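Local coordinates for protein glutamate racemase (Bacillus anthracis, PDB 2DWU) that is a bacterial racemase of the Asp/Glu/hydantoin racemase family, an alpha/beta protein with two parallel beta sheets and bound D-glutamic acid, at residues 143-155 with 168-181. Residues are numbered along the deposited sequence; the frame is centred on the assembly and turned at random. Where two conformers were deposited one is given.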
loop_
_atom_site.group_PDB
_atom_site.type_symbol
_atom_site.label_atom_id
_atom_site.label_comp_id
_atom_site.label_asym_id
_atom_site.label_seq_id
_atom_site.Cartn_x
_atom_site.Cartn_y
_atom_site.Cartn_z
ATOM N N VAL B 143 -11.348 -5.020 16.709
ATOM C CA VAL B 143 -12.063 -4.342 15.632
ATOM C C VAL B 143 -13.457 -3.958 16.085
ATOM O O VAL B 143 -14.212 -4.795 16.598
ATOM C CB VAL B 143 -12.180 -5.264 14.374
ATOM C CG1 VAL B 143 -12.782 -4.485 13.160
ATOM C CG2 VAL B 143 -10.787 -5.818 13.990
ATOM N N HIS B 144 -13.795 -2.685 15.902
ATOM C CA HIS B 144 -15.124 -2.190 16.264
ATOM C C HIS B 144 -15.803 -1.815 14.962
ATOM O O HIS B 144 -15.356 -0.878 14.305
ATOM C CB HIS B 144 -14.991 -0.959 17.142
ATOM C CG HIS B 144 -14.399 -1.256 18.489
ATOM N ND1 HIS B 144 -15.103 -1.919 19.473
ATOM C CD2 HIS B 144 -13.165 -1.017 18.997
ATOM C CE1 HIS B 144 -14.320 -2.075 20.534
ATOM N NE2 HIS B 144 -13.141 -1.541 20.271
ATOM N N SER B 145 -16.877 -2.527 14.619
ATOM C CA SER B 145 -17.592 -2.312 13.359
ATOM C C SER B 145 -18.974 -1.722 13.611
ATOM O O SER B 145 -19.779 -2.297 14.346
ATOM C CB SER B 145 -17.682 -3.646 12.615
ATOM O OG SER B 145 -16.374 -4.171 12.444
ATOM N N HIS B 146 -19.245 -0.568 12.992
ATOM C CA HIS B 146 -20.509 0.154 13.189
ATOM C C HIS B 146 -21.198 0.635 11.908
ATOM O O HIS B 146 -20.621 1.406 11.131
ATOM C CB HIS B 146 -20.244 1.368 14.092
ATOM C CG HIS B 146 -21.434 2.255 14.290
ATOM N ND1 HIS B 146 -22.572 1.846 14.948
ATOM C CD2 HIS B 146 -21.662 3.535 13.909
ATOM C CE1 HIS B 146 -23.451 2.830 14.963
ATOM N NE2 HIS B 146 -22.926 3.867 14.336
ATOM N N ALA B 147 -22.443 0.212 11.707
ATOM C CA ALA B 147 -23.194 0.628 10.511
ATOM C C ALA B 147 -23.616 2.084 10.683
ATOM O O ALA B 147 -24.035 2.487 11.773
ATOM C CB ALA B 147 -24.419 -0.240 10.337
ATOM N N CYS B 148 -23.532 2.866 9.599
ATOM C CA CYS B 148 -23.904 4.294 9.589
ATOM C C CYS B 148 -24.812 4.427 8.365
ATOM O O CYS B 148 -24.456 5.068 7.375
ATOM C CB CYS B 148 -22.654 5.163 9.418
ATOM S SG CYS B 148 -21.488 5.008 10.795
ATOM N N PRO B 149 -26.030 3.884 8.459
ATOM C CA PRO B 149 -27.004 3.915 7.367
ATOM C C PRO B 149 -27.413 5.258 6.755
ATOM O O PRO B 149 -27.816 5.303 5.593
ATOM C CB PRO B 149 -28.190 3.157 7.957
ATOM C CG PRO B 149 -28.133 3.538 9.411
ATOM C CD PRO B 149 -26.657 3.407 9.707
ATOM N N THR B 150 -27.306 6.350 7.501
ATOM C CA THR B 150 -27.749 7.640 6.966
ATOM C C THR B 150 -26.688 8.426 6.226
ATOM O O THR B 150 -26.988 9.404 5.541
ATOM C CB THR B 150 -28.272 8.542 8.089
ATOM O OG1 THR B 150 -29.086 7.771 8.971
ATOM C CG2 THR B 150 -29.097 9.686 7.525
ATOM N N LEU B 151 -25.440 7.993 6.331
ATOM C CA LEU B 151 -24.382 8.751 5.717
ATOM C C LEU B 151 -24.274 8.825 4.215
ATOM O O LEU B 151 -24.031 9.904 3.682
ATOM C CB LEU B 151 -23.025 8.385 6.347
ATOM C CG LEU B 151 -22.962 8.657 7.869
ATOM C CD1 LEU B 151 -21.531 8.425 8.321
ATOM C CD2 LEU B 151 -23.398 10.092 8.218
ATOM N N ALA B 152 -24.450 7.711 3.518
ATOM C CA ALA B 152 -24.346 7.778 2.058
ATOM C C ALA B 152 -25.450 8.668 1.466
ATOM O O ALA B 152 -25.193 9.480 0.558
ATOM C CB ALA B 152 -24.397 6.355 1.449
ATOM N N THR B 153 -26.668 8.558 2.005
ATOM C CA THR B 153 -27.768 9.389 1.497
ATOM C C THR B 153 -27.477 10.851 1.799
ATOM O O THR B 153 -27.746 11.737 0.972
ATOM C CB THR B 153 -29.117 8.981 2.123
ATOM O OG1 THR B 153 -29.321 7.579 1.927
ATOM C CG2 THR B 153 -30.262 9.725 1.453
ATOM N N VAL B 154 -26.900 11.113 2.966
ATOM C CA VAL B 154 -26.541 12.473 3.336
ATOM C C VAL B 154 -25.564 13.034 2.307
ATOM O O VAL B 154 -25.710 14.163 1.846
ATOM C CB VAL B 154 -25.908 12.531 4.768
ATOM C CG1 VAL B 154 -25.127 13.829 4.976
ATOM C CG2 VAL B 154 -27.022 12.437 5.802
ATOM N N VAL B 155 -24.574 12.233 1.926
ATOM C CA VAL B 155 -23.589 12.682 0.963
ATOM C C VAL B 155 -24.211 12.986 -0.405
ATOM O O VAL B 155 -23.859 13.981 -1.022
ATOM C CB VAL B 155 -22.460 11.629 0.808
ATOM C CG1 VAL B 155 -21.632 11.894 -0.452
ATOM C CG2 VAL B 155 -21.541 11.708 2.023
ATOM N N GLN B 168 -25.700 14.608 11.570
ATOM C CA GLN B 168 -25.785 13.213 11.147
ATOM C C GLN B 168 -24.466 12.489 11.376
ATOM O O GLN B 168 -24.471 11.324 11.759
ATOM C CB GLN B 168 -26.219 13.107 9.676
ATOM C CG GLN B 168 -27.713 13.451 9.461
ATOM C CD GLN B 168 -28.630 12.738 10.432
ATOM O OE1 GLN B 168 -28.639 11.514 10.500
ATOM N NE2 GLN B 168 -29.405 13.498 11.193
ATOM N N VAL B 169 -23.353 13.178 11.151
ATOM C CA VAL B 169 -22.045 12.566 11.385
ATOM C C VAL B 169 -21.862 12.360 12.900
ATOM O O VAL B 169 -21.351 11.315 13.342
ATOM C CB VAL B 169 -20.906 13.432 10.801
ATOM C CG1 VAL B 169 -19.528 12.921 11.295
ATOM C CG2 VAL B 169 -20.957 13.362 9.262
ATOM N N LYS B 170 -22.310 13.339 13.700
ATOM C CA LYS B 170 -22.204 13.220 15.157
ATOM C C LYS B 170 -22.973 11.996 15.657
ATOM O O LYS B 170 -22.466 11.187 16.459
ATOM C CB LYS B 170 -22.738 14.493 15.847
ATOM C CG LYS B 170 -22.703 14.410 17.374
ATOM C CD LYS B 170 -23.075 15.729 18.029
ATOM C CE LYS B 170 -22.086 16.816 17.639
ATOM N NZ LYS B 170 -20.699 16.549 18.155
ATOM N N GLN B 171 -24.199 11.845 15.170
ATOM C CA GLN B 171 -25.044 10.739 15.563
ATOM C C GLN B 171 -24.497 9.394 15.105
ATOM O O GLN B 171 -24.545 8.400 15.837
ATOM C CB GLN B 171 -26.450 10.924 14.990
ATOM C CG GLN B 171 -27.268 11.989 15.683
ATOM C CD GLN B 171 -28.662 12.116 15.096
ATOM O OE1 GLN B 171 -29.131 11.227 14.372
ATOM N NE2 GLN B 171 -29.337 13.213 15.414
ATOM N N ALA B 172 -23.970 9.357 13.888
ATOM C CA ALA B 172 -23.448 8.109 13.352
ATOM C C ALA B 172 -22.203 7.635 14.091
ATOM O O ALA B 172 -22.037 6.437 14.298
ATOM C CB ALA B 172 -23.117 8.270 11.852
ATOM N N LEU B 173 -21.338 8.573 14.470
ATOM C CA LEU B 173 -20.076 8.214 15.122
ATOM C C LEU B 173 -20.118 8.140 16.644
ATOM O O LEU B 173 -19.131 7.746 17.260
ATOM C CB LEU B 173 -18.971 9.180 14.694
ATOM C CG LEU B 173 -18.476 9.122 13.238
ATOM C CD1 LEU B 173 -17.513 10.249 12.994
ATOM C CD2 LEU B 173 -17.811 7.781 12.957
ATOM N N LEU B 174 -21.246 8.479 17.253
ATOM C CA LEU B 174 -21.323 8.428 18.716
ATOM C C LEU B 174 -20.827 7.078 19.274
ATOM O O LEU B 174 -20.006 7.048 20.195
ATOM C CB LEU B 174 -22.757 8.704 19.177
ATOM C CG LEU B 174 -23.025 9.190 20.613
ATOM C CD1 LEU B 174 -24.195 8.411 21.154
ATOM C CD2 LEU B 174 -21.816 9.040 21.509
ATOM N N PRO B 175 -21.280 5.945 18.714
ATOM C CA PRO B 175 -20.787 4.677 19.269
ATOM C C PRO B 175 -19.262 4.525 19.234
ATOM O O PRO B 175 -18.674 3.936 20.157
ATOM C CB PRO B 175 -21.489 3.630 18.417
ATOM C CG PRO B 175 -22.808 4.309 18.073
ATOM C CD PRO B 175 -22.326 5.703 17.701
ATOM N N LEU B 176 -18.609 5.047 18.191
ATOM C CA LEU B 176 -17.159 4.929 18.105
ATOM C C LEU B 176 -16.416 5.895 18.995
ATOM O O LEU B 176 -15.258 5.634 19.329
ATOM C CB LEU B 176 -16.649 5.099 16.660
ATOM C CG LEU B 176 -16.747 3.855 15.775
ATOM C CD1 LEU B 176 -16.250 4.201 14.390
ATOM C CD2 LEU B 176 -15.937 2.691 16.368
ATOM N N THR B 177 -17.044 7.016 19.365
ATOM C CA THR B 177 -16.370 7.984 20.231
ATOM C C THR B 177 -16.203 7.358 21.612
ATOM O O THR B 177 -15.366 7.801 22.397
ATOM C CB THR B 177 -17.160 9.299 20.412
ATOM O OG1 THR B 177 -18.396 9.026 21.081
ATOM C CG2 THR B 177 -17.416 9.976 19.049
ATOM N N LYS B 178 -16.986 6.314 21.884
ATOM C CA LYS B 178 -16.936 5.639 23.186
ATOM C C LYS B 178 -15.910 4.530 23.199
ATOM O O LYS B 178 -15.588 3.979 24.257
ATOM C CB LYS B 178 -18.287 5.004 23.519
ATOM C CG LYS B 178 -19.414 6.005 23.693
ATOM C CD LYS B 178 -20.708 5.274 23.931
ATOM C CE LYS B 178 -21.854 6.267 24.066
ATOM N NZ LYS B 178 -23.160 5.559 24.150
ATOM N N GLU B 179 -15.411 4.180 22.017
ATOM C CA GLU B 179 -14.455 3.087 21.918
ATOM C C GLU B 179 -13.025 3.575 21.785
ATOM O O GLU B 179 -12.756 4.677 21.322
ATOM C CB GLU B 179 -14.812 2.220 20.711
ATOM C CG GLU B 179 -16.238 1.664 20.751
ATOM C CD GLU B 179 -16.452 0.608 21.819
ATOM O OE1 GLU B 179 -17.619 0.182 22.003
ATOM O OE2 GLU B 179 -15.463 0.196 22.473
ATOM N N ASP B 180 -12.102 2.725 22.215
ATOM C CA ASP B 180 -10.699 3.026 22.129
ATOM C C ASP B 180 -10.186 2.525 20.770
ATOM O O ASP B 180 -10.022 1.315 20.559
ATOM C CB ASP B 180 -9.982 2.304 23.277
ATOM C CG ASP B 180 -8.490 2.551 23.307
ATOM O OD1 ASP B 180 -7.963 3.366 22.513
ATOM O OD2 ASP B 180 -7.824 1.919 24.169
ATOM N N ILE B 181 -10.025 3.452 19.829
ATOM C CA ILE B 181 -9.458 3.113 18.512
ATOM C C ILE B 181 -8.451 4.187 18.133
ATOM O O ILE B 181 -8.517 5.305 18.639
ATOM C CB ILE B 181 -10.538 3.079 17.382
ATOM C CG1 ILE B 181 -11.214 4.453 17.237
ATOM C CG2 ILE B 181 -11.542 1.995 17.647
ATOM C CD1 ILE B 181 -12.078 4.517 15.957
HETATM O O HOH W 1 -10.773 -0.947 21.789
HETATM O O HOH W 2 -17.948 -1.670 19.139
HETATM O O HOH W 3 -25.031 5.581 15.220
HETATM O O HOH W 4 -29.877 9.028 11.179
#
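Two histidines of an edge strand, His144 and His146, meet Glu179 and Pro175, the proline in helix 162-177 packed against that strand and Glu179 in the loop after it; it is a contact of ring faces, small apolar groups and bridging waters, at one margin of the four-stranded parallel sheet. Glu179 bends at its second torsion (chi2 -70°) and folds over one face of His144: CB stands 4.0 Å from the ring centroid, and the carboxylate stacks nearly parallel to the ring, OE2 coming to 3.2 Å from CE1. A water in the ring plane joins His144 NE2 to the carbonyl of Asp180, whose carboxylate is held by Lys113. In one of the two conformers of His146, CG anti to the backbone N (chi1 176°) carries the ring to the helix, where Pro175 CG covers one face and Ala172 O lies at the edge, 2.7 Å from NE2; a water then links NE2 to Gln171 O.

The path is a right-handed beta-alpha-beta crossover: strand 142-147, helices 151-157 and 162-177, then strand 183-187, with strand 115-120 between the two strands. Helix 168-177 runs back against strand 143-147 at 154°, their axes 8.6 Å apart. Past the strand, Ala172 CB touches both Cys148 SG, at 3.8 Å, and Leu151 CD1, at 3.9 Å. Beyond them Val154 CG2 packs on the aliphatic part of Gln168.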